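Local coordinates for lipid-transfer protein (Thermomonospora curvata, PDB 6OK1), which belongs to the thiolase superfamily, with an N-terminal and a C-terminal thiolase-like domain, and is named for lipid transfer, its exact function not being established, at residues A[355-359]-A[360-364]; A[225-229]-A[230-234]; A[364-367]-A[368-371]; A[318-322]-A[323-327]; A[281-285]-A[286-290]. All coordinates share one frame; numbering follows the deposited sequence.

Overall arrangement
Along the chain the contacts come in the order 2, 5, 4, 1 and 3, and interactions 5, 4, 1 and 3 all lie within the C-terminal thiolase-like range. Interaction 2 follows strand 219-228 of the mixed sheet out into a short helix, its centre about 18 Å from that of interaction 1. Interactions 1 and 3 share Asn364, have centres about 7 Å apart, and together carry the chain from helix 348-359 to strand 371-375. Interaction 5 leads into strand 290-292, the parallel neighbour of 371-375, and touches interaction 3 through Asn371. Interaction 4, after helix 316-321, packs Ile327 against Asn364 and Pro366 of interaction 3.

Interaction 1. Residues A[355-359]-A[360-364]; sequences VRLVR and GTSVN
The Arg359 guanidinium turns an edge toward Thr361, and water 1 lies in its plane there: the water accepts from Arg359 NH1 at 3.0 Å and lies 2.6 Å from Thr361 OG1. The NH2 arm of the same group makes a salt bridge to Asp40. Between Arg359 and Thr361 in sequence, helix 348-359 ends in a Schellman motif, with Gly360 as the C-prime residue. The evidence is a positive phi of 90° at Gly360 together with two backbone bonds. Thr361 N reaches back to Arg356 O at 2.8 Å with an N-H...O angle of 160°, whereas Gly360 N meets Leu357 O at 3.2 Å only weakly. Arg356 O also receives a weak bond from Gly360 N, so a carbonyl of the last turn keeps partners where the regular helical pattern stops.

Thr361 OG1 sits between its own backbone N and carbonyl carbon (chi1 61°), a rotation that lays the hydroxyl against the base of Arg356, 3.4 Å from Arg356 CB. The two side chains cross at about a right angle, and the extended arginine runs on past the threonine, its NH1 paired with Glu353. Thr361 CG2 faces the other arginine, 3.9 Å from Arg359 CB. On the buried side the helix meets strands 8-15, 371-375 and 382-388. Ser362 OG, which is also bonded to Glu353, accepts from Asn364 N at 2.9 Å in an ST turn, while Ser362 CB packs 3.7 Å from Leu357 CD2.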
# COMPACT_ATOMS: atom_id res chain seq x y z
N VAL A 355 -20.01 2.98 14.72
CA VAL A 355 -19.74 4.03 15.69
C VAL A 355 -21.05 4.67 16.15
O VAL A 355 -21.28 4.88 17.35
CB VAL A 355 -18.78 5.07 15.09
CG1 VAL A 355 -18.68 6.31 16.00
CG2 VAL A 355 -17.37 4.45 14.86
N ARG A 356 -21.94 4.97 15.21
CA ARG A 356 -23.23 5.55 15.60
C ARG A 356 -24.00 4.62 16.51
O ARG A 356 -24.63 5.07 17.48
CB ARG A 356 -24.06 5.88 14.36
CG ARG A 356 -23.50 6.98 13.52
CD ARG A 356 -24.48 7.29 12.38
NE ARG A 356 -23.81 7.95 11.29
CZ ARG A 356 -23.47 7.39 10.13
NH1 ARG A 356 -23.79 6.13 9.82
NH2 ARG A 356 -22.83 8.14 9.27
N LEU A 357 -23.99 3.32 16.21
CA LEU A 357 -24.71 2.37 17.06
C LEU A 357 -24.18 2.41 18.49
O LEU A 357 -24.97 2.45 19.45
CB LEU A 357 -24.60 0.96 16.46
CG LEU A 357 -25.40 0.69 15.18
CD1 LEU A 357 -24.92 -0.61 14.50
CD2 LEU A 357 -26.86 0.60 15.48
N VAL A 358 -22.85 2.47 18.65
CA VAL A 358 -22.27 2.56 19.99
C VAL A 358 -22.66 3.88 20.65
O VAL A 358 -22.99 3.92 21.85
CB VAL A 358 -20.74 2.39 19.94
CG1 VAL A 358 -20.12 2.68 21.31
CG2 VAL A 358 -20.39 0.98 19.49
N ARG A 359 -22.63 4.98 19.89
CA ARG A 359 -23.02 6.28 20.41
C ARG A 359 -24.51 6.36 20.73
O ARG A 359 -24.90 7.19 21.55
CB ARG A 359 -22.69 7.38 19.39
CG ARG A 359 -21.23 7.63 19.13
CD ARG A 359 -21.08 8.64 17.99
NE ARG A 359 -19.70 9.07 17.79
CZ ARG A 359 -19.34 9.98 16.89
NH1 ARG A 359 -20.27 10.56 16.13
NH2 ARG A 359 -18.07 10.30 16.75
N GLY A 360 -25.33 5.52 20.10
CA GLY A 360 -26.78 5.63 20.19
C GLY A 360 -27.41 6.51 19.13
O GLY A 360 -28.59 6.85 19.25
N THR A 361 -26.68 6.84 18.07
CA THR A 361 -27.10 7.86 17.12
C THR A 361 -27.41 7.31 15.73
O THR A 361 -27.54 8.08 14.78
CB THR A 361 -26.04 8.94 17.03
OG1 THR A 361 -24.80 8.38 16.57
CG2 THR A 361 -25.80 9.59 18.41
N SER A 362 -27.58 5.99 15.59
CA SER A 362 -28.00 5.46 14.30
C SER A 362 -29.42 5.91 13.96
O SER A 362 -30.29 6.00 14.83
CB SER A 362 -27.95 3.93 14.31
OG SER A 362 -28.62 3.42 13.18
N VAL A 363 -29.66 6.17 12.67
CA VAL A 363 -31.02 6.47 12.20
C VAL A 363 -31.96 5.29 12.41
O VAL A 363 -33.18 5.47 12.46
CB VAL A 363 -31.02 6.90 10.71
CG1 VAL A 363 -30.15 8.14 10.52
CG2 VAL A 363 -30.57 5.74 9.79
N ASN A 364 -31.42 4.07 12.54
CA ASN A 364 -32.20 2.88 12.87
C ASN A 364 -31.67 2.23 14.14
O ASN A 364 -31.48 1.01 14.19
CB ASN A 364 -32.17 1.89 11.70
CG ASN A 364 -32.94 2.40 10.50
OD1 ASN A 364 -34.08 2.84 10.63
ND2 ASN A 364 -32.32 2.36 9.32
O HOH W 1 -23.21 10.33 15.85

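Interaction 2. Residues A[225-229]-A[230-234]; sequences VVVST and ERARD
Thr229 and Arg233 approach each other obliquely, one helical turn apart, and the methyl of the first lies over the guanidinium of the second. Thr229 CG2 stands above the centre of that flat group, 3.8 Å from Arg233 CZ. Two features set up the overlap. The methyl is anti to its own backbone N, and the arginine chain runs extended from CG to NE, passing Thr229 O with Arg233 CG 3.5 Å away. Their polar ends have other partners: Thr229 OG1 bonds to Gly6 O, and Arg233 NE makes a salt bridge with Asp390. The backbone of the same two residues is joined by Arg233 N to Thr229 O, 3.1 Å.

Ser228 is oriented differently, with its side chain folded back over the start of the helix. With chi1 at 71°, OG accepts from Arg231 N at 3.0 Å along a nearly straight path (N-H...O 161°), and Arg231 CB lies close by. The serine carbonyl takes the next amide, Ala232 N to Ser228 O being 2.8 Å. On the inner side Val227 CG2 meets Ala232 CB at 3.8 Å, and Ala232 also rests on Ala9 of strand 8-15. This is a serine N-cap, placed where strand 219-228 leaves the central mixed sheet of the thiolase fold and turns directly into helix 229-232.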
# COMPACT_ATOMS: atom_id res chain seq x y z
N VAL A 225 -11.59 9.15 13.00
CA VAL A 225 -10.52 9.64 13.87
C VAL A 225 -10.35 8.68 15.04
O VAL A 225 -11.29 8.40 15.78
CB VAL A 225 -10.84 11.05 14.40
CG1 VAL A 225 -9.81 11.48 15.42
CG2 VAL A 225 -10.85 12.03 13.25
N VAL A 226 -9.12 8.20 15.23
CA VAL A 226 -8.79 7.24 16.28
C VAL A 226 -7.83 7.92 17.24
O VAL A 226 -6.85 8.53 16.81
CB VAL A 226 -8.18 5.96 15.68
CG1 VAL A 226 -7.74 4.95 16.78
CG2 VAL A 226 -9.20 5.28 14.74
N VAL A 227 -8.11 7.81 18.55
CA VAL A 227 -7.25 8.36 19.59
C VAL A 227 -7.17 7.34 20.72
O VAL A 227 -7.85 6.31 20.70
CB VAL A 227 -7.78 9.71 20.12
CG1 VAL A 227 -7.74 10.75 19.05
CG2 VAL A 227 -9.18 9.55 20.63
N SER A 228 -6.37 7.65 21.75
CA SER A 228 -6.41 6.78 22.92
C SER A 228 -7.79 6.86 23.57
O SER A 228 -8.50 7.87 23.48
CB SER A 228 -5.33 7.17 23.93
OG SER A 228 -5.66 8.40 24.54
N THR A 229 -8.16 5.78 24.26
CA THR A 229 -9.43 5.80 24.97
C THR A 229 -9.45 6.91 26.03
O THR A 229 -10.47 7.59 26.20
CB THR A 229 -9.70 4.42 25.58
OG1 THR A 229 -9.89 3.47 24.51
CG2 THR A 229 -10.93 4.43 26.44
N GLU A 230 -8.32 7.14 26.71
CA GLU A 230 -8.24 8.23 27.69
C GLU A 230 -8.51 9.58 27.03
O GLU A 230 -9.30 10.39 27.54
CB GLU A 230 -6.86 8.24 28.39
CG GLU A 230 -6.58 7.05 29.29
CD GLU A 230 -6.32 5.77 28.52
OE1 GLU A 230 -6.11 5.84 27.29
OE2 GLU A 230 -6.34 4.70 29.15
N ARG A 231 -7.89 9.83 25.87
CA ARG A 231 -8.15 11.06 25.13
C ARG A 231 -9.59 11.15 24.69
O ARG A 231 -10.22 12.22 24.79
CB ARG A 231 -7.21 11.13 23.92
CG ARG A 231 -7.12 12.48 23.22
CD ARG A 231 -5.70 13.04 23.28
NE ARG A 231 -5.42 14.06 22.27
CZ ARG A 231 -6.03 15.24 22.22
NH1 ARG A 231 -6.98 15.53 23.09
NH2 ARG A 231 -5.72 16.11 21.28
N ALA A 232 -10.15 10.05 24.17
CA ALA A 232 -11.52 10.08 23.67
C ALA A 232 -12.50 10.50 24.76
O ALA A 232 -13.51 11.14 24.47
CB ALA A 232 -11.90 8.71 23.11
N ARG A 233 -12.22 10.14 26.01
CA ARG A 233 -13.11 10.49 27.12
C ARG A 233 -13.23 12.00 27.32
O ARG A 233 -14.22 12.45 27.91
CB ARG A 233 -12.64 9.81 28.40
CG ARG A 233 -13.01 8.35 28.47
CD ARG A 233 -12.13 7.61 29.46
NE ARG A 233 -12.50 6.19 29.50
CZ ARG A 233 -11.72 5.25 30.02
NH1 ARG A 233 -10.55 5.57 30.53
NH2 ARG A 233 -12.14 3.99 30.02
N ASP A 234 -12.26 12.78 26.86
CA ASP A 234 -12.34 14.23 26.94
C ASP A 234 -12.88 14.88 25.68
O ASP A 234 -13.02 16.10 25.63
CB ASP A 234 -10.96 14.81 27.28
CG ASP A 234 -10.50 14.43 28.69
OD1 ASP A 234 -11.33 14.19 29.59
OD2 ASP A 234 -9.29 14.38 28.92

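Interaction 3. Residues A[364-367]-A[368-371]; sequences NQPG and DVTN
The backbone bends in an inverse gamma turn centred on Pro366 (phi -88°, psi 47°), closed by a weak bond from Gly367 N to Gln365 O of 3.1 Å, and the turn brings the proline ring round to Val369. Pro366 CG and Val369 CG2 are 3.6 Å apart, and the two side chains cross at about a right angle. The valine methyl that does the touching is anti to its own carbonyl carbon, beside the backbone N, which turns it back over the residues it follows. It also lies 3.6 Å from Gly367 O, and 4.0 Å from Gln365 NE2.

Gln365 is bent at its second torsion, and its amide curls over the turn instead of extending from it. NE2 donates to Gly367 O at 2.9 Å with an N-H...O angle of 166°, and the acceptor lies almost in the plane of the amide. The same nitrogen also bonds to Leu357 O in the last turn of helix 348-359, while OE1 accepts from Ser362 N. With donors and acceptor all engaged, the rotation of the amide is settled, and a single side chain ties the helix end to the loop beyond it. Pro366 rests further on Ile327 and Pro332.

No hydrogen bond joins residues 364-367 directly to 368-371. The contact itself is therefore apolar, proline against valine, while its polar stabilisation lies within the turn: the Gln365 amide satisfies Gly367 O in the loop that leads to strand 371-375.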
# COMPACT_ATOMS: atom_id res chain seq x y z
N ASN A 364 -31.42 4.07 12.54
CA ASN A 364 -32.20 2.88 12.87
C ASN A 364 -31.67 2.23 14.14
O ASN A 364 -31.48 1.01 14.19
CB ASN A 364 -32.17 1.89 11.70
CG ASN A 364 -32.94 2.40 10.50
OD1 ASN A 364 -34.08 2.84 10.63
ND2 ASN A 364 -32.32 2.36 9.32
N GLN A 365 -31.42 3.03 15.16
CA GLN A 365 -30.90 2.54 16.42
C GLN A 365 -31.81 1.44 16.98
O GLN A 365 -33.01 1.70 17.23
CB GLN A 365 -30.78 3.69 17.41
CG GLN A 365 -30.01 3.34 18.67
CD GLN A 365 -28.54 3.17 18.42
OE1 GLN A 365 -27.95 3.86 17.58
NE2 GLN A 365 -27.92 2.27 19.18
N PRO A 366 -31.31 0.21 17.18
CA PRO A 366 -32.12 -0.89 17.72
C PRO A 366 -32.09 -0.92 19.24
O PRO A 366 -31.86 -1.96 19.86
CB PRO A 366 -31.45 -2.12 17.13
CG PRO A 366 -30.00 -1.74 17.10
CD PRO A 366 -29.96 -0.25 16.81
N GLY A 367 -32.29 0.23 19.85
CA GLY A 367 -32.11 0.34 21.28
C GLY A 367 -30.64 0.46 21.65
O GLY A 367 -29.77 0.71 20.81
N ASP A 368 -30.36 0.26 22.93
CA ASP A 368 -28.99 0.34 23.43
C ASP A 368 -28.17 -0.82 22.89
O ASP A 368 -28.60 -1.97 22.93
CB ASP A 368 -28.98 0.32 24.96
CG ASP A 368 -29.49 1.61 25.56
OD1 ASP A 368 -29.64 2.58 24.80
OD2 ASP A 368 -29.74 1.64 26.78
N VAL A 369 -26.99 -0.52 22.36
CA VAL A 369 -26.12 -1.55 21.81
C VAL A 369 -24.76 -1.40 22.45
O VAL A 369 -24.10 -0.36 22.29
CB VAL A 369 -26.02 -1.45 20.27
CG1 VAL A 369 -24.97 -2.42 19.73
CG2 VAL A 369 -27.38 -1.71 19.63
N THR A 370 -24.31 -2.45 23.14
CA THR A 370 -23.03 -2.36 23.84
C THR A 370 -21.87 -2.65 22.90
O THR A 370 -20.90 -1.89 22.88
CB THR A 370 -23.02 -3.32 25.03
OG1 THR A 370 -24.05 -2.94 25.95
CG2 THR A 370 -21.70 -3.27 25.76
N ASN A 371 -21.95 -3.75 22.15
CA ASN A 371 -20.85 -4.22 21.31
C ASN A 371 -21.34 -4.46 19.89
O ASN A 371 -22.37 -5.12 19.68
CB ASN A 371 -20.25 -5.52 21.85
CG ASN A 371 -19.78 -5.38 23.29
OD1 ASN A 371 -18.84 -4.63 23.58
ND2 ASN A 371 -20.41 -6.13 24.19

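Interaction 4. Residues A[318-322]-A[323-327]; sequences DFIAD and GNLEI
Asn324 lies flat on Phe319, and this stack is the tight part of the contact. The amide and ring planes are 14° apart, and Asn324 CB sits over the ring face 3.6 Å from the centroid, a CH-pi contact displaced toward the rim. The amide is held from its far end as well. ND2 donates to Phe319 O at 2.9 Å with an N-H...O angle of 169°, in the carbonyl plane and on a lone pair, so one residue offers asparagine both its ring and its carbonyl. Phe319 CG is anti to the backbone N (chi1 -173°), which swings the ring under the chain that follows. At the ring edge, Leu325 CD2 comes within 4.0 Å of Phe319 CE2, and its other methyl packs 3.8 Å from Ile320 CG1. Leu302 and Leu305 of helix 301-307 extend this apolar patch.

On the other side a water, not side-chain packing, fills the step from Ile320 O to Leu325 N: water 2 donates to Ile320 O at 2.8 Å and accepts from Leu325 N at 2.9 Å. Ala321 and Asp322, at the end of the helix, are exposed. Gly323, its phi positive, donates its N to Ile320 O at 3.0 Å and ends helix 316-321 in a Schellman motif in which the asparagine side chain supplies the bond to Phe319 O; a type I beta turn from Gly323 to Glu326 follows.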
# COMPACT_ATOMS: atom_id res chain seq x y z
N ASP A 318 -31.42 -20.17 7.70
CA ASP A 318 -32.44 -20.30 8.74
C ASP A 318 -32.39 -19.15 9.73
O ASP A 318 -33.43 -18.61 10.13
CB ASP A 318 -32.26 -21.64 9.43
CG ASP A 318 -32.25 -22.80 8.46
OD1 ASP A 318 -33.22 -22.93 7.69
OD2 ASP A 318 -31.27 -23.56 8.42
N PHE A 319 -31.18 -18.75 10.14
CA PHE A 319 -30.98 -17.59 11.01
C PHE A 319 -31.61 -16.35 10.40
O PHE A 319 -32.28 -15.58 11.10
CB PHE A 319 -29.48 -17.41 11.25
CG PHE A 319 -29.12 -16.35 12.25
CD1 PHE A 319 -29.11 -16.62 13.59
CD2 PHE A 319 -28.74 -15.07 11.83
CE1 PHE A 319 -28.76 -15.65 14.52
CE2 PHE A 319 -28.38 -14.10 12.75
CZ PHE A 319 -28.38 -14.39 14.09
N ILE A 320 -31.45 -16.16 9.08
CA ILE A 320 -31.98 -14.97 8.42
C ILE A 320 -33.50 -15.07 8.26
O ILE A 320 -34.23 -14.11 8.51
CB ILE A 320 -31.29 -14.77 7.06
CG1 ILE A 320 -29.80 -14.49 7.31
CG2 ILE A 320 -31.97 -13.66 6.25
CD1 ILE A 320 -28.95 -14.49 6.03
N ALA A 321 -33.99 -16.23 7.82
CA ALA A 321 -35.43 -16.40 7.63
C ALA A 321 -36.20 -16.20 8.92
O ALA A 321 -37.36 -15.76 8.88
CB ALA A 321 -35.72 -17.77 7.06
N ASP A 322 -35.59 -16.51 10.07
CA ASP A 322 -36.22 -16.31 11.37
C ASP A 322 -36.28 -14.85 11.83
O ASP A 322 -36.80 -14.59 12.91
CB ASP A 322 -35.48 -17.11 12.45
CG ASP A 322 -35.67 -18.62 12.31
OD1 ASP A 322 -36.48 -19.06 11.47
OD2 ASP A 322 -35.00 -19.37 13.04
N GLY A 323 -35.72 -13.92 11.06
CA GLY A 323 -35.84 -12.50 11.36
C GLY A 323 -34.76 -11.92 12.24
O GLY A 323 -34.96 -10.83 12.80
N ASN A 324 -33.63 -12.61 12.38
CA ASN A 324 -32.63 -12.20 13.35
C ASN A 324 -31.84 -10.99 12.90
O ASN A 324 -31.19 -10.35 13.73
CB ASN A 324 -31.66 -13.34 13.65
CG ASN A 324 -32.24 -14.39 14.55
OD1 ASN A 324 -32.38 -14.18 15.75
ND2 ASN A 324 -32.56 -15.54 13.99
N LEU A 325 -31.86 -10.66 11.61
CA LEU A 325 -31.15 -9.47 11.15
C LEU A 325 -31.97 -8.20 11.29
O LEU A 325 -31.45 -7.11 11.02
CB LEU A 325 -30.73 -9.62 9.69
CG LEU A 325 -29.84 -10.82 9.36
CD1 LEU A 325 -29.34 -10.75 7.93
CD2 LEU A 325 -28.67 -10.94 10.33
N GLU A 326 -33.24 -8.32 11.67
CA GLU A 326 -34.13 -7.18 11.80
C GLU A 326 -33.79 -6.37 13.05
O GLU A 326 -33.17 -6.88 13.99
CB GLU A 326 -35.58 -7.64 11.87
CG GLU A 326 -36.05 -8.47 10.69
CD GLU A 326 -36.40 -7.65 9.46
OE1 GLU A 326 -36.59 -6.42 9.60
OE2 GLU A 326 -36.49 -8.23 8.37
N ILE A 327 -34.25 -5.12 13.07
CA ILE A 327 -34.01 -4.22 14.21
C ILE A 327 -34.48 -4.85 15.51
O ILE A 327 -33.86 -4.67 16.57
CB ILE A 327 -34.69 -2.86 13.97
CG1 ILE A 327 -33.94 -2.09 12.87
CG2 ILE A 327 -34.73 -2.03 15.26
CD1 ILE A 327 -34.68 -0.85 12.39
O HOH W 2 -33.45 -11.58 9.33

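Interaction 5. Residues A[281-285]-A[286-290]; sequences SGLNP and SDIGA
A chi1 of -60° sets Asp287 CG anti to its carbonyl carbon and, with chi2 at -50°, carries OD2 back to Asn284 N. The bond measures 2.8 Å, is almost straight (N-H...O 173°), and meets the carboxylate oxygen on its anti side. It spans the start of a short 3-10 turn formed by Pro285, Ser286 and Asp287, in the loop between helix 268-281 and strand 290-292. Asp287 N in turn donates to Asn284 O at 2.9 Å, so the two residues are clasped twice, by side chain and by backbone. The first bond recalls one half of a capping box, the side chain of the third residue returning to the amide before the turn. Ile288 N follows with its own bond to Pro285 O, also 2.9 Å.

Leu283 lies across Asp287: its CD2 is 3.9 Å from Asp287 CB and flanks the carboxylate with carbon, while Leu283 CA approaches Asp287 OD2 to 3.5 Å. Beyond the aspartate the turn is held to the sheet and its surroundings. Asp287 O accepts from Asn371 ND2, and Ile288 packs on Ile386, Leu373 and Tyr278, joining strands 371-375 and 382-388 to helix 268-281. Ile288 CG1 also runs beside the carbonyl that its own amide uses, 3.6 Å from Pro285 O, and its CD1 only just meets Leu283 CD1 at 4.4 Å.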
# COMPACT_ATOMS: atom_id res chain seq x y z
N SER A 281 -11.18 -9.18 22.76
CA SER A 281 -12.19 -8.44 23.48
C SER A 281 -12.72 -9.16 24.71
O SER A 281 -13.42 -8.55 25.52
CB SER A 281 -13.37 -8.13 22.56
OG SER A 281 -14.02 -9.32 22.11
N GLY A 282 -12.42 -10.45 24.83
CA GLY A 282 -13.02 -11.25 25.90
C GLY A 282 -14.50 -11.51 25.72
O GLY A 282 -15.18 -11.84 26.69
N LEU A 283 -15.01 -11.38 24.50
CA LEU A 283 -16.43 -11.53 24.22
C LEU A 283 -16.67 -12.80 23.43
O LEU A 283 -15.76 -13.41 22.85
CB LEU A 283 -16.97 -10.33 23.43
CG LEU A 283 -16.79 -8.96 24.07
CD1 LEU A 283 -17.28 -7.86 23.16
CD2 LEU A 283 -17.55 -8.87 25.41
N ASN A 284 -17.93 -13.21 23.47
CA ASN A 284 -18.50 -14.29 22.68
C ASN A 284 -19.50 -13.73 21.69
O ASN A 284 -19.95 -12.58 21.81
CB ASN A 284 -19.21 -15.30 23.59
CG ASN A 284 -18.28 -15.99 24.53
OD1 ASN A 284 -17.15 -16.29 24.16
ND2 ASN A 284 -18.74 -16.25 25.76
N PRO A 285 -19.90 -14.52 20.70
CA PRO A 285 -20.96 -14.04 19.80
C PRO A 285 -22.20 -13.55 20.55
O PRO A 285 -22.81 -12.54 20.15
CB PRO A 285 -21.25 -15.28 18.94
CG PRO A 285 -19.95 -16.06 18.91
CD PRO A 285 -19.29 -15.79 20.26
N SER A 286 -22.58 -14.23 21.63
CA SER A 286 -23.78 -13.82 22.36
C SER A 286 -23.67 -12.41 22.92
O SER A 286 -24.68 -11.80 23.26
CB SER A 286 -24.04 -14.79 23.52
OG SER A 286 -22.97 -14.73 24.43
N ASP A 287 -22.45 -11.88 23.06
CA ASP A 287 -22.28 -10.53 23.57
C ASP A 287 -22.42 -9.46 22.50
O ASP A 287 -22.41 -8.28 22.84
CB ASP A 287 -20.90 -10.40 24.22
CG ASP A 287 -20.71 -11.36 25.36
OD1 ASP A 287 -21.59 -11.42 26.25
OD2 ASP A 287 -19.70 -12.07 25.37
N ILE A 288 -22.50 -9.84 21.23
CA ILE A 288 -22.59 -8.89 20.13
C ILE A 288 -24.05 -8.51 19.93
O ILE A 288 -24.90 -9.37 19.68
CB ILE A 288 -22.01 -9.50 18.85
CG1 ILE A 288 -20.57 -9.97 19.09
CG2 ILE A 288 -22.11 -8.51 17.70
CD1 ILE A 288 -19.58 -8.87 19.51
N GLY A 289 -24.33 -7.20 19.97
CA GLY A 289 -25.69 -6.70 19.93
C GLY A 289 -26.10 -6.16 18.57
O GLY A 289 -27.27 -5.85 18.35
N ALA A 290 -25.16 -6.06 17.64
CA ALA A 290 -25.48 -5.67 16.28
C ALA A 290 -24.30 -6.06 15.40
O ALA A 290 -23.17 -6.18 15.88
CB ALA A 290 -25.74 -4.17 16.18